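AncCDT-1 (Synthetic construct, PDB 5T0W) probably binds amino acids as an ancestral periplasmic solute-binding protein, a reconstructed precursor of cyclohexadienyl dehydratase, and holds arginine in this crystal. Local coordinates at residues I50-A55 against K229-D234; Q146-F151 against A155-F160; E161-A166 against D176-D181; L209-R214 against N222-W227. One frame throughout, in Å; residues are numbered along the deposited sequence.

Contact 1: residues I50-A55 against K229-D234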
loop_
_atom_site.group_PDB
_atom_site.type_symbol
_atom_site.label_atom_id
_atom_site.label_comp_id
_atom_site.label_asym_id
_atom_site.label_seq_id
_atom_site.Cartn_x
_atom_site.Cartn_y
_atom_site.Cartn_z
ATOM N N ILE A 50 -9.509 2.152 4.457
ATOM C CA ILE A 50 -10.819 2.793 4.333
ATOM C C ILE A 50 -11.417 2.927 5.712
ATOM O O ILE A 50 -11.838 4.013 6.103
ATOM C CB ILE A 50 -11.734 1.986 3.409
ATOM C CG1 ILE A 50 -11.102 1.884 2.007
ATOM C CG2 ILE A 50 -13.110 2.603 3.321
ATOM C CD1 ILE A 50 -10.705 3.208 1.384
ATOM N N ASP A 51 -11.399 1.854 6.484
ATOM C CA ASP A 51 -11.926 1.926 7.845
ATOM C C ASP A 51 -11.168 2.939 8.693
ATOM O O ASP A 51 -11.751 3.704 9.451
ATOM C CB ASP A 51 -11.875 0.557 8.515
ATOM C CG ASP A 51 -12.894 -0.416 7.946
ATOM O OD1 ASP A 51 -13.661 -0.041 7.034
ATOM O OD2 ASP A 51 -12.902 -1.575 8.412
ATOM N N LEU A 52 -9.852 2.942 8.558
ATOM C CA LEU A 52 -9.042 3.908 9.268
ATOM C C LEU A 52 -9.413 5.316 8.832
ATOM O O LEU A 52 -9.651 6.174 9.684
ATOM C CB LEU A 52 -7.561 3.623 9.036
ATOM C CG LEU A 52 -7.037 2.448 9.894
ATOM C CD1 LEU A 52 -5.590 2.029 9.647
ATOM C CD2 LEU A 52 -7.284 2.614 11.392
ATOM N N ALA A 53 -9.464 5.553 7.519
ATOM C CA ALA A 53 -9.911 6.840 6.994
ATOM C C ALA A 53 -11.233 7.267 7.629
ATOM O O ALA A 53 -11.381 8.411 8.063
ATOM C CB ALA A 53 -10.053 6.787 5.493
ATOM N N LYS A 54 -12.178 6.340 7.705
ATOM C CA LYS A 54 -13.458 6.627 8.334
ATOM C C LYS A 54 -13.285 7.034 9.769
ATOM O O LYS A 54 -13.934 7.982 10.221
ATOM C CB LYS A 54 -14.368 5.417 8.285
ATOM C CG LYS A 54 -14.896 5.159 6.894
ATOM C CD LYS A 54 -15.893 4.022 6.913
ATOM C CE LYS A 54 -16.495 3.872 5.529
ATOM N NZ LYS A 54 -17.098 2.533 5.416
ATOM N N ALA A 55 -12.440 6.311 10.500
ATOM C CA ALA A 55 -12.229 6.593 11.925
ATOM C C ALA A 55 -11.663 7.999 12.100
ATOM O O ALA A 55 -12.084 8.740 12.990
ATOM C CB ALA A 55 -11.299 5.546 12.564
ATOM N N LYS A 229 -2.557 7.234 17.908
ATOM C CA LYS A 229 -2.159 6.884 19.273
ATOM C C LYS A 229 -3.359 6.426 20.096
ATOM O O LYS A 229 -3.332 5.403 20.758
ATOM C CB LYS A 229 -1.530 8.113 19.904
ATOM C CG LYS A 229 -0.481 7.855 20.943
ATOM C CD LYS A 229 0.084 9.174 21.406
ATOM C CE LYS A 229 1.098 9.847 20.411
ATOM N NZ LYS A 229 2.497 9.907 20.948
ATOM N N GLN A 230 -4.418 7.211 20.022
ATOM C CA GLN A 230 -5.672 6.940 20.714
ATOM C C GLN A 230 -6.282 5.588 20.334
ATOM O O GLN A 230 -6.784 4.893 21.193
ATOM C CB GLN A 230 -6.675 8.088 20.462
ATOM C CG GLN A 230 -8.071 7.880 21.034
ATOM C CD GLN A 230 -8.079 7.799 22.530
ATOM O OE1 GLN A 230 -7.240 8.407 23.201
ATOM N NE2 GLN A 230 -8.978 6.985 23.078
ATOM N N MET A 231 -6.271 5.242 19.061
ATOM C CA MET A 231 -6.900 4.006 18.603
ATOM C C MET A 231 -6.140 2.764 19.010
ATOM O O MET A 231 -6.726 1.695 19.178
ATOM C CB MET A 231 -7.036 4.024 17.085
ATOM C CG MET A 231 -8.140 4.920 16.570
ATOM S SD MET A 231 -8.245 4.627 14.791
ATOM C CE MET A 231 -9.509 3.358 14.714
ATOM N N LYS A 232 -4.830 2.897 19.137
ATOM C CA LYS A 232 -3.988 1.812 19.609
ATOM C C LYS A 232 -4.107 1.625 21.094
ATOM O O LYS A 232 -3.950 0.504 21.598
ATOM C CB LYS A 232 -2.530 2.072 19.282
ATOM C CG LYS A 232 -2.261 2.118 17.788
ATOM C CD LYS A 232 -0.810 1.851 17.475
ATOM C CE LYS A 232 -0.575 1.897 15.989
ATOM N NZ LYS A 232 0.787 1.443 15.656
ATOM N N LYS A 233 -4.432 2.709 21.792
ATOM C CA LYS A 233 -4.650 2.670 23.235
ATOM C C LYS A 233 -5.982 2.026 23.628
ATOM O O LYS A 233 -6.056 1.320 24.638
ATOM C CB LYS A 233 -4.620 4.089 23.786
ATOM C CG LYS A 233 -4.728 4.216 25.308
ATOM C CD LYS A 233 -5.264 5.594 25.647
ATOM C CE LYS A 233 -4.948 6.032 27.014
ATOM N NZ LYS A 233 -4.678 4.917 27.930
ATOM N N ASP A 234 -7.037 2.281 22.855
ATOM C CA ASP A 234 -8.412 1.995 23.321
ATOM C C ASP A 234 -9.063 0.789 22.651
ATOM O O ASP A 234 -10.283 0.659 22.650
ATOM C CB ASP A 234 -9.283 3.247 23.129
ATOM C CG ASP A 234 -9.526 3.570 21.683
ATOM O OD1 ASP A 234 -9.056 2.780 20.846
ATOM O OD2 ASP A 234 -10.223 4.577 21.382
#

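Contact 2: residues Q146-F151 against A155-F160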
loop_
_atom_site.group_PDB
_atom_site.type_symbol
_atom_site.label_atom_id
_atom_site.label_comp_id
_atom_site.label_asym_id
_atom_site.label_seq_id
_atom_site.Cartn_x
_atom_site.Cartn_y
_atom_site.Cartn_z
ATOM N N GLN A 146 11.306 -1.180 -6.566
ATOM C CA GLN A 146 12.608 -0.800 -6.117
ATOM C C GLN A 146 13.363 -2.058 -5.679
ATOM O O GLN A 146 14.547 -2.199 -5.973
ATOM C CB GLN A 146 12.578 0.217 -4.941
ATOM C CG GLN A 146 13.723 1.263 -5.001
ATOM C CD GLN A 146 14.341 1.676 -3.641
ATOM O OE1 GLN A 146 13.746 2.437 -2.855
ATOM N NE2 GLN A 146 15.566 1.215 -3.390
ATOM N N ALA A 147 12.701 -2.936 -4.936
ATOM C CA ALA A 147 13.364 -4.102 -4.383
ATOM C C ALA A 147 13.831 -4.984 -5.507
ATOM O O ALA A 147 14.951 -5.494 -5.472
ATOM C CB ALA A 147 12.430 -4.872 -3.470
ATOM N N ALA A 148 12.988 -5.151 -6.515
ATOM C CA ALA A 148 13.355 -5.964 -7.662
ATOM C C ALA A 148 14.476 -5.360 -8.470
ATOM O O ALA A 148 15.339 -6.072 -8.971
ATOM C CB ALA A 148 12.129 -6.232 -8.554
ATOM N N LYS A 149 14.435 -4.052 -8.665
ATOM C CA LYS A 149 15.428 -3.433 -9.519
ATOM C C LYS A 149 16.827 -3.457 -8.888
ATOM O O LYS A 149 17.807 -3.767 -9.571
ATOM C CB LYS A 149 14.993 -2.047 -9.946
ATOM C CG LYS A 149 13.885 -2.055 -10.975
ATOM C CD LYS A 149 13.636 -0.663 -11.546
ATOM C CE LYS A 149 12.716 -0.712 -12.777
ATOM N NZ LYS A 149 12.510 0.629 -13.381
ATOM N N GLU A 150 16.884 -3.273 -7.572
ATOM C CA GLU A 150 18.119 -3.343 -6.825
ATOM C C GLU A 150 18.625 -4.798 -6.716
ATOM O O GLU A 150 19.791 -5.068 -7.001
ATOM C CB GLU A 150 17.921 -2.703 -5.439
ATOM C CG GLU A 150 19.176 -2.087 -4.836
ATOM C CD GLU A 150 18.899 -1.317 -3.558
ATOM O OE1 GLU A 150 19.797 -1.228 -2.693
ATOM O OE2 GLU A 150 17.777 -0.807 -3.418
ATOM N N PHE A 151 17.752 -5.728 -6.327
ATOM C CA PHE A 151 18.174 -7.085 -5.928
ATOM C C PHE A 151 17.998 -8.164 -7.006
ATOM O O PHE A 151 18.300 -9.343 -6.774
ATOM C CB PHE A 151 17.464 -7.418 -4.602
ATOM C CG PHE A 151 17.708 -6.350 -3.550
ATOM C CD1 PHE A 151 19.016 -6.052 -3.157
ATOM C CD2 PHE A 151 16.658 -5.581 -3.018
ATOM C CE1 PHE A 151 19.280 -5.047 -2.237
ATOM C CE2 PHE A 151 16.922 -4.581 -2.092
ATOM C CZ PHE A 151 18.237 -4.315 -1.701
ATOM N N ALA A 155 17.398 -9.744 -14.020
ATOM C CA ALA A 155 16.076 -10.162 -14.490
ATOM C C ALA A 155 15.434 -9.102 -15.334
ATOM O O ALA A 155 15.899 -7.962 -15.373
ATOM C CB ALA A 155 15.166 -10.517 -13.317
ATOM N N LYS A 156 14.344 -9.480 -15.997
ATOM C CA LYS A 156 13.510 -8.535 -16.727
ATOM C C LYS A 156 12.339 -8.089 -15.839
ATOM O O LYS A 156 11.434 -8.840 -15.585
ATOM C CB LYS A 156 12.984 -9.157 -18.014
ATOM C CG LYS A 156 14.066 -9.389 -19.041
ATOM C CD LYS A 156 13.550 -10.207 -20.224
ATOM C CE LYS A 156 14.598 -10.352 -21.313
ATOM N NZ LYS A 156 14.145 -11.312 -22.358
ATOM N N ILE A 157 12.362 -6.837 -15.422
ATOM C CA ILE A 157 11.296 -6.282 -14.631
ATOM C C ILE A 157 10.247 -5.658 -15.556
ATOM O O ILE A 157 10.576 -4.831 -16.409
ATOM C CB ILE A 157 11.814 -5.215 -13.675
ATOM C CG1 ILE A 157 13.056 -5.710 -12.931
ATOM C CG2 ILE A 157 10.726 -4.812 -12.700
ATOM C CD1 ILE A 157 12.831 -6.961 -12.130
ATOM N N ARG A 158 8.995 -6.070 -15.391
ATOM C CA ARG A 158 7.873 -5.511 -16.118
ATOM C C ARG A 158 6.902 -4.844 -15.122
ATOM O O ARG A 158 6.525 -5.415 -14.116
ATOM C CB ARG A 158 7.171 -6.605 -16.918
ATOM C CG ARG A 158 7.942 -7.183 -18.086
ATOM C CD ARG A 158 7.507 -6.639 -19.450
ATOM N NE ARG A 158 7.599 -7.701 -20.469
ATOM C CZ ARG A 158 6.726 -8.710 -20.589
ATOM N NH1 ARG A 158 5.680 -8.806 -19.753
ATOM N NH2 ARG A 158 6.902 -9.628 -21.532
ATOM N N THR A 159 6.538 -3.604 -15.403
ATOM C CA THR A 159 5.790 -2.804 -14.472
ATOM C C THR A 159 4.363 -2.647 -14.943
ATOM O O THR A 159 4.077 -2.709 -16.129
ATOM C CB THR A 159 6.421 -1.413 -14.322
ATOM O OG1 THR A 159 6.297 -0.689 -15.548
ATOM C CG2 THR A 159 7.891 -1.526 -13.961
ATOM N N PHE A 160 3.468 -2.415 -13.998
ATOM C CA PHE A 160 2.046 -2.304 -14.276
ATOM C C PHE A 160 1.413 -1.208 -13.403
ATOM O O PHE A 160 1.799 -1.030 -12.255
ATOM C CB PHE A 160 1.388 -3.655 -14.014
ATOM C CG PHE A 160 1.905 -4.734 -14.903
ATOM C CD1 PHE A 160 1.365 -4.900 -16.173
ATOM C CD2 PHE A 160 2.951 -5.540 -14.514
ATOM C CE1 PHE A 160 1.861 -5.873 -17.021
ATOM C CE2 PHE A 160 3.459 -6.500 -15.359
ATOM C CZ PHE A 160 2.914 -6.679 -16.600
#

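Contact 3: residues E161-A166 against D176-D181. With ARG (arginine), chain E.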
loop_
_atom_site.group_PDB
_atom_site.type_symbol
_atom_site.label_atom_id
_atom_site.label_comp_id
_atom_site.label_asym_id
_atom_site.label_seq_id
_atom_site.Cartn_x
_atom_site.Cartn_y
_atom_site.Cartn_z
ATOM N N GLU A 161 0.443 -0.497 -13.960
ATOM C CA GLU A 161 -0.248 0.560 -13.253
ATOM C C GLU A 161 -0.972 0.020 -12.030
ATOM O O GLU A 161 -1.046 0.694 -10.996
ATOM C CB GLU A 161 -1.278 1.221 -14.189
ATOM N N ASN A 162 -1.523 -1.187 -12.154
ATOM C CA ASN A 162 -2.307 -1.806 -11.089
ATOM C C ASN A 162 -1.737 -3.118 -10.706
ATOM O O ASN A 162 -1.144 -3.753 -11.545
ATOM C CB ASN A 162 -3.739 -2.080 -11.571
ATOM C CG ASN A 162 -4.501 -0.808 -11.920
ATOM O OD1 ASN A 162 -4.044 -0.003 -12.744
ATOM N ND2 ASN A 162 -5.678 -0.622 -11.307
ATOM N N ASN A 163 -1.967 -3.570 -9.479
ATOM C CA ASN A 163 -1.527 -4.904 -9.105
ATOM C C ASN A 163 -2.274 -5.995 -9.830
ATOM O O ASN A 163 -1.715 -7.071 -10.053
ATOM C CB ASN A 163 -1.645 -5.140 -7.582
ATOM C CG ASN A 163 -0.309 -5.012 -6.856
ATOM O OD1 ASN A 163 0.745 -5.382 -7.372
ATOM N ND2 ASN A 163 -0.358 -4.516 -5.630
ATOM N N ALA A 164 -3.544 -5.752 -10.159
ATOM C CA ALA A 164 -4.375 -6.801 -10.763
ATOM C C ALA A 164 -3.763 -7.306 -12.080
ATOM O O ALA A 164 -3.669 -8.524 -12.282
ATOM C CB ALA A 164 -5.795 -6.322 -10.983
ATOM N N GLU A 165 -3.291 -6.380 -12.918
ATOM C CA GLU A 165 -2.570 -6.755 -14.122
ATOM C C GLU A 165 -1.299 -7.573 -13.865
ATOM O O GLU A 165 -0.996 -8.524 -14.605
ATOM C CB GLU A 165 -2.138 -5.533 -14.871
ATOM C CG GLU A 165 -3.171 -4.966 -15.793
ATOM C CD GLU A 165 -2.626 -3.790 -16.561
ATOM O OE1 GLU A 165 -2.187 -2.788 -15.945
ATOM O OE2 GLU A 165 -2.622 -3.889 -17.800
ATOM N N ALA A 166 -0.545 -7.197 -12.829
ATOM C CA ALA A 166 0.661 -7.928 -12.468
ATOM C C ALA A 166 0.292 -9.325 -12.085
ATOM O O ALA A 166 0.911 -10.282 -12.534
ATOM C CB ALA A 166 1.390 -7.249 -11.336
ATOM N N ASP A 176 7.218 -14.814 -14.643
ATOM C CA ASP A 176 7.532 -15.993 -13.842
ATOM C C ASP A 176 7.143 -15.777 -12.410
ATOM O O ASP A 176 6.862 -16.722 -11.714
ATOM C CB ASP A 176 9.016 -16.321 -13.937
ATOM C CG ASP A 176 9.460 -16.503 -15.350
ATOM O OD1 ASP A 176 9.133 -17.554 -15.937
ATOM O OD2 ASP A 176 10.053 -15.560 -15.908
ATOM N N ALA A 177 7.116 -14.520 -11.979
ATOM C CA ALA A 177 6.796 -14.171 -10.627
ATOM C C ALA A 177 6.302 -12.752 -10.536
ATOM O O ALA A 177 6.465 -11.979 -11.485
ATOM C CB ALA A 177 8.024 -14.333 -9.773
ATOM N N MET A 178 5.692 -12.411 -9.401
ATOM C CA MET A 178 5.444 -11.040 -9.042
ATOM C C MET A 178 5.859 -10.813 -7.588
ATOM O O MET A 178 5.823 -11.708 -6.771
ATOM C CB MET A 178 3.997 -10.618 -9.267
ATOM C CG MET A 178 3.028 -10.918 -8.159
ATOM S SD MET A 178 1.327 -10.309 -8.487
ATOM C CE MET A 178 1.501 -8.563 -8.242
ATOM N N VAL A 179 6.293 -9.594 -7.297
ATOM C CA VAL A 179 6.651 -9.220 -5.964
ATOM C C VAL A 179 5.634 -8.190 -5.528
ATOM O O VAL A 179 5.227 -7.342 -6.309
ATOM C CB VAL A 179 8.077 -8.645 -5.884
ATOM C CG1 VAL A 179 8.478 -8.453 -4.427
ATOM C CG2 VAL A 179 9.097 -9.538 -6.589
ATOM N N THR A 180 5.236 -8.258 -4.270
ATOM C CA THR A 180 4.275 -7.336 -3.718
ATOM C C THR A 180 4.385 -7.361 -2.185
ATOM O O THR A 180 5.102 -8.203 -1.623
ATOM C CB THR A 180 2.871 -7.701 -4.212
ATOM O OG1 THR A 180 1.982 -6.619 -3.968
ATOM C CG2 THR A 180 2.317 -8.922 -3.490
ATOM N N ASP A 181 3.675 -6.476 -1.489
ATOM C CA ASP A 181 3.669 -6.479 -0.031
ATOM C C ASP A 181 3.143 -7.799 0.490
ATOM O O ASP A 181 2.163 -8.332 -0.049
ATOM C CB ASP A 181 2.831 -5.318 0.523
ATOM C CG ASP A 181 3.506 -3.943 0.353
ATOM O OD1 ASP A 181 4.673 -3.872 -0.044
ATOM O OD2 ASP A 181 2.882 -2.927 0.704
HETATM N N ARG E . 3.724 -0.593 0.190
HETATM C CA ARG E . 4.205 -0.376 -1.181
HETATM C C ARG E . 4.610 1.044 -1.296
HETATM O O ARG E . 5.312 1.368 -2.255
HETATM C CB ARG E . 3.120 -0.652 -2.179
HETATM C CG ARG E . 1.989 0.327 -2.046
HETATM C CD ARG E . 1.002 0.210 -3.205
HETATM N NE ARG E . -0.310 0.667 -2.779
HETATM C CZ ARG E . -1.347 0.798 -3.590
HETATM N NH1 ARG E . -2.531 1.199 -3.110
HETATM N NH2 ARG E . -1.207 0.516 -4.879
HETATM O OXT ARG E . 4.223 1.872 -0.447
#

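Contact 4: residues L209-R214 against N222-W227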
loop_
_atom_site.group_PDB
_atom_site.type_symbol
_atom_site.label_atom_id
_atom_site.label_comp_id
_atom_site.label_asym_id
_atom_site.label_seq_id
_atom_site.Cartn_x
_atom_site.Cartn_y
_atom_site.Cartn_z
ATOM N N LEU A 209 4.460 1.083 7.373
ATOM C CA LEU A 209 3.591 1.888 6.519
ATOM C C LEU A 209 3.172 3.098 7.323
ATOM O O LEU A 209 3.075 3.036 8.563
ATOM C CB LEU A 209 2.361 1.097 6.121
ATOM C CG LEU A 209 2.581 -0.319 5.616
ATOM C CD1 LEU A 209 1.272 -0.965 5.194
ATOM C CD2 LEU A 209 3.542 -0.324 4.438
ATOM N N GLY A 210 2.903 4.190 6.630
ATOM C CA GLY A 210 2.332 5.391 7.250
ATOM C C GLY A 210 1.335 6.080 6.339
ATOM O O GLY A 210 1.241 5.771 5.158
ATOM N N PHE A 211 0.642 7.071 6.892
ATOM C CA PHE A 211 -0.148 8.014 6.112
ATOM C C PHE A 211 0.639 9.269 5.799
ATOM O O PHE A 211 1.265 9.854 6.674
ATOM C CB PHE A 211 -1.383 8.398 6.884
ATOM C CG PHE A 211 -2.116 7.230 7.407
ATOM C CD1 PHE A 211 -2.543 6.232 6.540
ATOM C CD2 PHE A 211 -2.373 7.104 8.755
ATOM C CE1 PHE A 211 -3.231 5.140 7.026
ATOM C CE2 PHE A 211 -3.063 6.031 9.245
ATOM C CZ PHE A 211 -3.480 5.038 8.390
ATOM N N ALA A 212 0.585 9.701 4.542
ATOM C CA ALA A 212 1.397 10.845 4.077
ATOM C C ALA A 212 0.601 12.128 4.066
ATOM O O ALA A 212 -0.554 12.106 3.708
ATOM C CB ALA A 212 1.932 10.577 2.684
ATOM N N ILE A 213 1.238 13.232 4.439
ATOM C CA ILE A 213 0.663 14.545 4.228
ATOM C C ILE A 213 1.732 15.506 3.706
ATOM O O ILE A 213 2.933 15.254 3.869
ATOM C CB ILE A 213 0.056 15.139 5.506
ATOM C CG1 ILE A 213 1.149 15.444 6.521
ATOM C CG2 ILE A 213 -0.968 14.193 6.113
ATOM C CD1 ILE A 213 0.690 16.374 7.629
ATOM N N ARG A 214 1.302 16.620 3.126
ATOM C CA ARG A 214 2.235 17.648 2.696
ATOM C C ARG A 214 3.064 18.161 3.869
ATOM O O ARG A 214 2.568 18.251 4.997
ATOM C CB ARG A 214 1.501 18.835 2.096
ATOM C CG ARG A 214 0.801 18.548 0.816
ATOM C CD ARG A 214 0.153 19.831 0.315
ATOM N NE ARG A 214 -1.070 20.201 1.049
ATOM C CZ ARG A 214 -2.262 19.626 0.888
ATOM N NH1 ARG A 214 -2.419 18.618 0.038
ATOM N NH2 ARG A 214 -3.301 20.043 1.593
ATOM N N ASN A 222 0.229 16.248 13.809
ATOM C CA ASN A 222 0.012 15.980 15.242
ATOM C C ASN A 222 -1.358 15.377 15.485
ATOM O O ASN A 222 -1.507 14.460 16.275
ATOM C CB ASN A 222 0.178 17.250 16.052
ATOM C CG ASN A 222 1.593 17.800 15.977
ATOM O OD1 ASN A 222 2.535 17.097 15.603
ATOM N ND2 ASN A 222 1.748 19.071 16.335
ATOM N N TRP A 223 -2.347 15.889 14.766
ATOM C CA TRP A 223 -3.714 15.417 14.922
ATOM C C TRP A 223 -3.803 13.948 14.529
ATOM O O TRP A 223 -4.255 13.098 15.310
ATOM C CB TRP A 223 -4.636 16.236 14.033
ATOM C CG TRP A 223 -6.018 15.906 14.228
ATOM C CD1 TRP A 223 -6.650 14.756 13.856
ATOM C CD2 TRP A 223 -6.998 16.730 14.869
ATOM N NE1 TRP A 223 -7.974 14.821 14.218
ATOM C CE2 TRP A 223 -8.205 16.021 14.846
ATOM C CE3 TRP A 223 -6.968 18.007 15.455
ATOM C CZ2 TRP A 223 -9.346 16.521 15.394
ATOM C CZ3 TRP A 223 -8.110 18.504 15.984
ATOM C CH2 TRP A 223 -9.291 17.768 15.949
ATOM N N VAL A 224 -3.303 13.644 13.338
ATOM C CA VAL A 224 -3.240 12.269 12.875
ATOM C C VAL A 224 -2.515 11.390 13.909
ATOM O O VAL A 224 -3.044 10.355 14.317
ATOM C CB VAL A 224 -2.542 12.162 11.501
ATOM C CG1 VAL A 224 -2.318 10.706 11.110
ATOM C CG2 VAL A 224 -3.366 12.852 10.439
ATOM N N ASN A 225 -1.325 11.801 14.337
ATOM C CA ASN A 225 -0.588 10.987 15.282
ATOM C C ASN A 225 -1.353 10.829 16.584
ATOM O O ASN A 225 -1.383 9.744 17.140
ATOM C CB ASN A 225 0.822 11.513 15.546
ATOM C CG ASN A 225 1.773 11.204 14.410
ATOM O OD1 ASN A 225 1.663 10.169 13.732
ATOM N ND2 ASN A 225 2.676 12.127 14.148
ATOM N N ASN A 226 -1.979 11.896 17.065
ATOM C CA ASN A 226 -2.717 11.797 18.282
ATOM C C ASN A 226 -3.835 10.765 18.111
ATOM O O ASN A 226 -4.047 9.920 18.983
ATOM C CB ASN A 226 -3.316 13.163 18.678
ATOM C CG ASN A 226 -2.295 14.104 19.289
ATOM O OD1 ASN A 226 -1.269 13.675 19.822
ATOM N ND2 ASN A 226 -2.595 15.403 19.249
ATOM N N TRP A 227 -4.524 10.864 16.977
ATOM C CA TRP A 227 -5.695 10.048 16.681
ATOM C C TRP A 227 -5.312 8.582 16.642
ATOM O O TRP A 227 -6.018 7.734 17.152
ATOM C CB TRP A 227 -6.299 10.484 15.319
ATOM C CG TRP A 227 -7.028 9.412 14.635
ATOM C CD1 TRP A 227 -8.231 8.917 14.966
ATOM C CD2 TRP A 227 -6.579 8.671 13.507
ATOM N NE1 TRP A 227 -8.578 7.902 14.110
ATOM C CE2 TRP A 227 -7.569 7.717 13.215
ATOM C CE3 TRP A 227 -5.418 8.695 12.728
ATOM C CZ2 TRP A 227 -7.451 6.794 12.165
ATOM C CZ3 TRP A 227 -5.303 7.781 11.663
ATOM C CH2 TRP A 227 -6.329 6.844 11.396
#

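Contact 1: residues I50-A55 against K229-D234
Met231 reaches from helix 218-233 toward helix 48-60 and lays its thioether end against Ala55 and Leu52. Its CG stands anti to the carbonyl carbon (chi1 -75°), the chain runs on extended to SD, and a turn at chi3 of 93° swings the terminal methyl aside. Ala55 points its methyl almost straight at Met231 CE, which lies 3.6 Å from Ala55 CB, while the SD-CE bond is turned broadside to it. The sulfur follows, with Met231 SD 3.9 Å from the same Ala55 CB. Leu52, one helical turn earlier, comes in at a slant. Only one branch of its isobutyl group does the touching, Leu52 CD2 lying 4.1 Å from Met231 SD and equally far from Met231 CE. The bent end of the methionine is thus met by a leucine branch and an alanine methyl, an entirely apolar meeting with no hydrogen bond across it. Cutting Met231 back to an alanine would probably open a gap between the helices and leave the methyl of Ala55 and CD2 of Leu52 without their mate. Helix 236-245 closes in as well: Leu240 touches Leu52, Tyr237 touches Met231, and Lys243 forms a salt bridge with Asp51. An early helix packed against helices from the chain's C-terminal end is consistent with the type II periplasmic binding-protein fold, in which the end of the chain returns to complete the first lobe.

Contact 2: residues Q146-F151 against A155-F160
Within these two segments the shortest polar bond is Phe151 N to Ala147 O, 2.9 Å, inside the helix, and it closes the turn that carries Ala148 and Lys149 up to Ile157. Helix 143-151 and strand 156-160 are the second and third elements of a beta-alpha-beta unit begun by strand 135-139, so the contact seats the connecting helix on its sheet. Ile157 supplies the strand's share. Its CG1 stands beside the backbone N, anti to the carbonyl carbon (chi1 -48°), and carries the end methyl toward the helix. There Ile157 CD1 meets Ala148 CB at 3.7 Å, methyl against methyl. The base of Lys149 passes alongside, touching with its aliphatic part, while its NZ turns to a salt bridge with Glu145 within the same helix. Further round that helix, Gln146 and Glu150 share a weak hydrogen bond. Strand 156-160 is itself tied to strand 135-139 by backbone bonds such as those of Arg158 with Val136 and Val138, and Ile157 also touches Val138 there. The last touches are looser: Lys149 CG is 4.2 Å from Ile157 CG1, and Ile157 CD1 stands 4.1 Å from Ala148 O.

Contact 3: residues E161-A166 against D176-D181
Two torsions bring Met178 under helix 163-171: chi1 of 85° sets CG between the backbone N and the carbonyl carbon, and a bend at chi3 (-74°) tips the methyl toward Ala166 and Asn163. Met178 CE lies 3.4 Å from Ala166 CB, an apolar meeting, and equally far from Asn163 OD1, the asparagine side chain crossing the methionine at about a right angle. Two residues on, Thr180 OG1, anti to its own N (chi1 -165°), lies beside the same amide. The approach of Asn163 ND2 to Thr180 OG1, at 3.6 Å, is a van der Waals contact and not a hydrogen bond. Strand 177-181 lies between strands 107-115 and 135-139, and its end carries Asp181 to the ligand. The alpha-amino nitrogen (N) of the bound arginine donates to Asp181 OD2, while the other carboxylate oxygen, OD1, accepts from Gln111 NE2. Replacing Asp181 by an alanine would probably leave the ligand's alpha-amino nitrogen without this acceptor and Gln111 NE2 without its mate. Presenting ligand-binding side chains from the ends of sheet strands, at the cleft between two lobes, is characteristic of periplasmic binding proteins.

Contact 4: residues L209-R214 against N222-W227
Strand 207-213 and helix 218-233 follow one another in the chain, and the helix folds back so that its inner side covers the strand it has just left. Three side chains carry the contact. Phe211 leans toward the helix, its CG beside the backbone N and anti to the carbonyl carbon (chi1 -50°), which lays one side of the ring before Trp227 and Val224. The two aromatic side chains cross at about a right angle. Phe211 CE2 comes to the rim of the indole, in the indole plane, at 3.7 Å from Trp227 CZ3, with Trp227 CH2 next at 4.0 Å from the same Phe211 CE2. It is thus the CZ3-CH2 edge of the six-membered ring of Trp227, far from the five-membered one, that does the touching. Val224, one turn before Trp227, sends its CG1 to the edge of the phenyl ring, where it lies 4.3 Å from Phe211 CD2. All three residues are buried, and no polar bond crosses between the segments. Other neighbours enclose the phenylalanine: Tyr106 stacks on its ring, while Ile85 touches both Phe211 and Val224. The backbone of Phe211 is held by Ser103, and Asn225 OD1 on the helix accepts a bond from the backbone N of Asp104. A strand followed by a helix that folds back over it, here with an aromatic pair and a valine between them, is alpha/beta packing as in periplasmic binding-protein lobes.

In the fold
The contacts form two groups on opposite sides of the chain's centre. Contacts 1 and 4 share helix 218-233, have centres 11 Å apart and touch directly: Trp227 packs on the backbone of Leu52 and Ala55, and Phe211 meets a branch of Leu52. Contacts 2 and 3, also 11 Å apart between centres, follow in series, Phe160 packing on Glu165 and Ala166. Between the groups, centres lie 28 to 34 Å apart. Along the chain contact 1 encloses the others, in order 2, 3, 4; contacts 2 and 3 lie between the parts forming contacts 1 and 4, consistent with an inserted second lobe. The arginine sits between the lobes, drawing pocket residues such as Ser88 and Asp181 from both.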